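PDB 2CU2: putative mannose-1-phosphate guanylyl transferase from Thermus thermophilus, which probably transfers a guanylyl group from GTP to mannose 1-phosphate, making GDP-mannose. Local coordinates for residues 115-120 against 249-254. Residues are numbered along the deposited sequence; the frame is centred on the assembly and turned at random.
Sequences DEAYRE and GRFPWD. With SO4 (sulfate ion), chain C.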
ATOM      1  N   ASP A 115     -30.385   1.119 -13.356  1.00 33.73           N
ATOM      2  CA  ASP A 115     -30.536   0.486 -14.656  1.00 35.88           C
ATOM      3  C   ASP A 115     -31.877   0.751 -15.332  1.00 36.68           C
ATOM      4  O   ASP A 115     -31.929   1.020 -16.538  1.00 36.62           O
ATOM      5  CB  ASP A 115     -30.305  -1.022 -14.528  1.00 35.99           C
ATOM      6  CG  ASP A 115     -28.889  -1.357 -14.096  1.00 37.71           C
ATOM      7  OD1 ASP A 115     -28.124  -0.420 -13.787  1.00 37.47           O
ATOM      8  OD2 ASP A 115     -28.539  -2.556 -14.064  1.00 38.84           O
ATOM      9  N   GLU A 116     -32.958   0.682 -14.562  1.00 36.51           N
ATOM     10  CA  GLU A 116     -34.283   0.915 -15.124  1.00 37.32           C
ATOM     11  C   GLU A 116     -34.421   2.341 -15.630  1.00 35.54           C
ATOM     12  O   GLU A 116     -34.878   2.564 -16.747  1.00 37.00           O
ATOM     13  CB  GLU A 116     -35.376   0.617 -14.089  1.00 40.25           C
ATOM     14  CG  GLU A 116     -35.480  -0.856 -13.707  1.00 46.68           C
ATOM     15  CD  GLU A 116     -34.631  -1.222 -12.492  1.00 50.41           C
ATOM     16  OE1 GLU A 116     -33.663  -0.485 -12.184  1.00 48.49           O
ATOM     17  OE2 GLU A 116     -34.937  -2.250 -11.838  1.00 51.09           O
ATOM     18  N   ALA A 117     -34.026   3.309 -14.813  1.00 34.69           N
ATOM     19  CA  ALA A 117     -34.122   4.704 -15.219  1.00 34.09           C
ATOM     20  C   ALA A 117     -33.203   4.946 -16.418  1.00 34.94           C
ATOM     21  O   ALA A 117     -33.486   5.789 -17.266  1.00 36.60           O
ATOM     22  CB  ALA A 117     -33.740   5.620 -14.060  1.00 33.00           C
ATOM     23  N   TYR A 118     -32.112   4.191 -16.486  1.00 34.16           N
ATOM     24  CA  TYR A 118     -31.159   4.319 -17.581  1.00 34.00           C
ATOM     25  C   TYR A 118     -31.833   3.850 -18.870  1.00 34.14           C
ATOM     26  O   TYR A 118     -31.771   4.529 -19.900  1.00 33.67           O
ATOM     27  CB  TYR A 118     -29.921   3.465 -17.300  1.00 33.16           C
ATOM     28  CG  TYR A 118     -28.858   3.538 -18.378  1.00 38.71           C
ATOM     29  CD1 TYR A 118     -27.784   4.424 -18.273  1.00 38.81           C
ATOM     30  CD2 TYR A 118     -28.910   2.689 -19.489  1.00 39.45           C
ATOM     31  CE1 TYR A 118     -26.778   4.461 -19.243  1.00 39.15           C
ATOM     32  CE2 TYR A 118     -27.913   2.714 -20.465  1.00 39.68           C
ATOM     33  CZ  TYR A 118     -26.849   3.601 -20.337  1.00 40.38           C
ATOM     34  OH  TYR A 118     -25.860   3.618 -21.297  1.00 39.04           O
ATOM     35  N   ARG A 119     -32.482   2.690 -18.808  1.00 33.48           N
ATOM     36  CA  ARG A 119     -33.169   2.163 -19.980  1.00 34.34           C
ATOM     37  C   ARG A 119     -34.305   3.082 -20.407  1.00 34.16           C
ATOM     38  O   ARG A 119     -34.490   3.331 -21.593  1.00 34.22           O
ATOM     39  CB  ARG A 119     -33.706   0.759 -19.707  1.00 33.78           C
ATOM     40  CG  ARG A 119     -32.622  -0.307 -19.675  1.00 31.54           C
ATOM     41  CD  ARG A 119     -33.233  -1.701 -19.681  1.00 33.48           C
ATOM     42  NE  ARG A 119     -33.870  -2.034 -18.410  1.00 31.48           N
ATOM     43  CZ  ARG A 119     -33.222  -2.484 -17.337  1.00 33.46           C
ATOM     44  NH1 ARG A 119     -31.903  -2.662 -17.368  1.00 29.18           N
ATOM     45  NH2 ARG A 119     -33.900  -2.763 -16.228  1.00 32.16           N
ATOM     46  N   GLU A 120     -35.056   3.605 -19.444  1.00 35.35           N
ATOM     47  CA  GLU A 120     -36.166   4.492 -19.769  1.00 35.83           C
ATOM     48  C   GLU A 120     -35.657   5.721 -20.519  1.00 35.25           C
ATOM     49  O   GLU A 120     -36.296   6.185 -21.466  1.00 33.48           O
ATOM     50  CB  GLU A 120     -36.924   4.882 -18.494  1.00 39.58           C
ATOM     51  CG  GLU A 120     -37.832   3.757 -18.002  1.00 45.88           C
ATOM     52  CD  GLU A 120     -38.509   4.052 -16.674  1.00 49.75           C
ATOM     53  OE1 GLU A 120     -38.217   5.107 -16.070  1.00 51.32           O
ATOM     54  OE2 GLU A 120     -39.326   3.215 -16.227  1.00 50.56           O
ATOM     55  N   GLY A 249     -31.267  12.305 -18.218  1.00 34.68           N
ATOM     56  CA  GLY A 249     -31.281  11.130 -17.354  1.00 36.70           C
ATOM     57  C   GLY A 249     -31.197  11.542 -15.882  1.00 38.70           C
ATOM     58  O   GLY A 249     -30.463  12.442 -15.499  1.00 41.41           O
ATOM     59  N   ARG A 250     -32.020  10.879 -15.046  1.00 39.65           N
ATOM     60  CA  ARG A 250     -32.068  11.268 -13.640  1.00 43.41           C
ATOM     61  C   ARG A 250     -31.481  10.193 -12.724  1.00 41.73           C
ATOM     62  O   ARG A 250     -31.599  10.239 -11.506  1.00 45.93           O
ATOM     63  CB  ARG A 250     -33.526  11.521 -13.270  1.00 44.19           C
ATOM     64  CG  ARG A 250     -34.222  12.470 -14.243  1.00 45.09           C
ATOM     65  CD  ARG A 250     -35.352  13.248 -13.564  1.00 47.50           C
ATOM     66  NE  ARG A 250     -35.967  14.187 -14.506  1.00 49.51           N
ATOM     67  CZ  ARG A 250     -35.321  15.345 -14.731  1.00 51.03           C
ATOM     68  NH1 ARG A 250     -34.173  15.594 -14.126  1.00 51.51           N
ATOM     69  NH2 ARG A 250     -35.840  16.239 -15.579  1.00 49.66           N
ATOM     70  N   PHE A 251     -30.816   9.198 -13.337  1.00 38.82           N
ATOM     71  CA  PHE A 251     -30.061   8.243 -12.544  1.00 35.33           C
ATOM     72  C   PHE A 251     -28.667   8.760 -12.186  1.00 34.37           C
ATOM     73  O   PHE A 251     -28.114   9.630 -12.846  1.00 33.70           O
ATOM     74  CB  PHE A 251     -29.943   6.957 -13.359  1.00 34.86           C
ATOM     75  CG  PHE A 251     -29.500   7.281 -14.755  1.00 35.12           C
ATOM     76  CD1 PHE A 251     -28.159   7.546 -15.008  1.00 34.98           C
ATOM     77  CD2 PHE A 251     -30.429   7.336 -15.780  1.00 37.17           C
ATOM     78  CE1 PHE A 251     -27.752   7.870 -16.294  1.00 35.96           C
ATOM     79  CE2 PHE A 251     -30.013   7.660 -17.068  1.00 35.36           C
ATOM     80  CZ  PHE A 251     -28.675   7.926 -17.330  1.00 37.13           C
ATOM     81  N   PRO A 252     -28.122   8.221 -11.079  1.00 33.10           N
ATOM     82  CA  PRO A 252     -26.755   8.522 -10.693  1.00 32.71           C
ATOM     83  C   PRO A 252     -25.776   8.135 -11.804  1.00 31.61           C
ATOM     84  O   PRO A 252     -25.888   7.090 -12.433  1.00 31.57           O
ATOM     85  CB  PRO A 252     -26.446   7.738  -9.416  1.00 32.02           C
ATOM     86  CG  PRO A 252     -27.804   7.385  -8.818  1.00 33.04           C
ATOM     87  CD  PRO A 252     -28.733   7.312 -10.121  1.00 32.31           C
ATOM     88  N   TRP A 253     -24.822   9.049 -12.063  1.00 29.52           N
ATOM     89  CA  TRP A 253     -23.928   8.809 -13.189  1.00 30.23           C
ATOM     90  C   TRP A 253     -22.548   9.447 -12.985  1.00 30.22           C
ATOM     91  O   TRP A 253     -22.405  10.589 -12.569  1.00 31.75           O
ATOM     92  CB  TRP A 253     -24.586   9.376 -14.448  1.00 29.89           C
ATOM     93  CG  TRP A 253     -23.650   9.310 -15.591  1.00 30.65           C
ATOM     94  CD1 TRP A 253     -23.503   8.243 -16.506  1.00 30.69           C
ATOM     95  CD2 TRP A 253     -22.741  10.351 -16.025  1.00 31.04           C
ATOM     96  NE1 TRP A 253     -22.595   8.513 -17.480  1.00 29.96           N
ATOM     97  CE2 TRP A 253     -22.082   9.875 -17.183  1.00 30.43           C
ATOM     98  CE3 TRP A 253     -22.436  11.619 -15.535  1.00 29.96           C
ATOM     99  CZ2 TRP A 253     -21.146  10.671 -17.825  1.00 30.15           C
ATOM    100  CZ3 TRP A 253     -21.501  12.416 -16.177  1.00 30.85           C
ATOM    101  CH2 TRP A 253     -20.849  11.935 -17.326  1.00 29.61           C
ATOM    102  N   ASP A 254     -21.509   8.634 -13.259  1.00 28.31           N
ATOM    103  CA  ASP A 254     -20.138   9.131 -13.186  1.00 27.30           C
ATOM    104  C   ASP A 254     -19.276   8.466 -14.264  1.00 27.80           C
ATOM    105  O   ASP A 254     -19.446   7.304 -14.599  1.00 27.42           O
ATOM    106  CB  ASP A 254     -19.582   8.791 -11.802  1.00 28.61           C
ATOM    107  CG  ASP A 254     -18.532   9.822 -11.404  1.00 31.63           C
ATOM    108  OD1 ASP A 254     -17.450   9.795 -11.993  1.00 30.89           O
ATOM    109  OD2 ASP A 254     -18.797  10.620 -10.507  1.00 32.12           O
TER
HETATM  110  S   SO4 C1002     -37.255  -2.553 -17.512  1.00 81.23           S
HETATM  111  O1  SO4 C1002     -36.461  -3.358 -16.645  1.00 80.08           O
HETATM  112  O2  SO4 C1002     -38.668  -2.550 -17.364  1.00 79.93           O
HETATM  113  O3  SO4 C1002     -36.952  -2.979 -18.973  1.00 79.84           O
HETATM  114  O4  SO4 C1002     -36.847  -1.162 -17.473  1.00 80.12           O
HETATM  115  O   HOH W   1     -33.905   8.412 -16.327  1.00 41.61           O
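Phe251 lies against the first turn of helix 115-128, a compact example of an aromatic side chain joining a loop to a helix. The contact is mainly apolar. A chi1 of 48° sets CG of Phe251 between its backbone N and carbonyl carbon, which brings the ring against the helix backbone, CE2 3.6 Å from Tyr118 CA. Tyr118 CD1 sits over one face of the phenyl ring, toward the rim, 3.7 Å from Phe251 CZ, while the two ring planes are inclined at 49°. Beside them the CB atoms of Ala117 and Phe251 pack at 4.1 Å. Val112, Leu137 and Leu139 also touch the Phe251 side chain.

No direct hydrogen bond crosses the contact; one water bridges it, donating to Ala117 O (2.8 Å) and weakly accepting from Arg250 N.

CB of Arg119 is directed away from the loop, and the chain, bent at chi3, carries its guanidinium to a sulfate at its edge: NH2 donates a hydrogen bond to O1 (2.7 Å), NE two weak ones, and NH1 reaches Arg44 O. A leucine here would probably leave that sulfate, likely from the crystallisation liquor, and the Arg44 carbonyl without these donors.

Through this packing a helix start meets the loop joining strands 244-249 and 253-254, the latter pairing antiparallel with 111-112, within the GT-A-type nucleotidyltransferase fold.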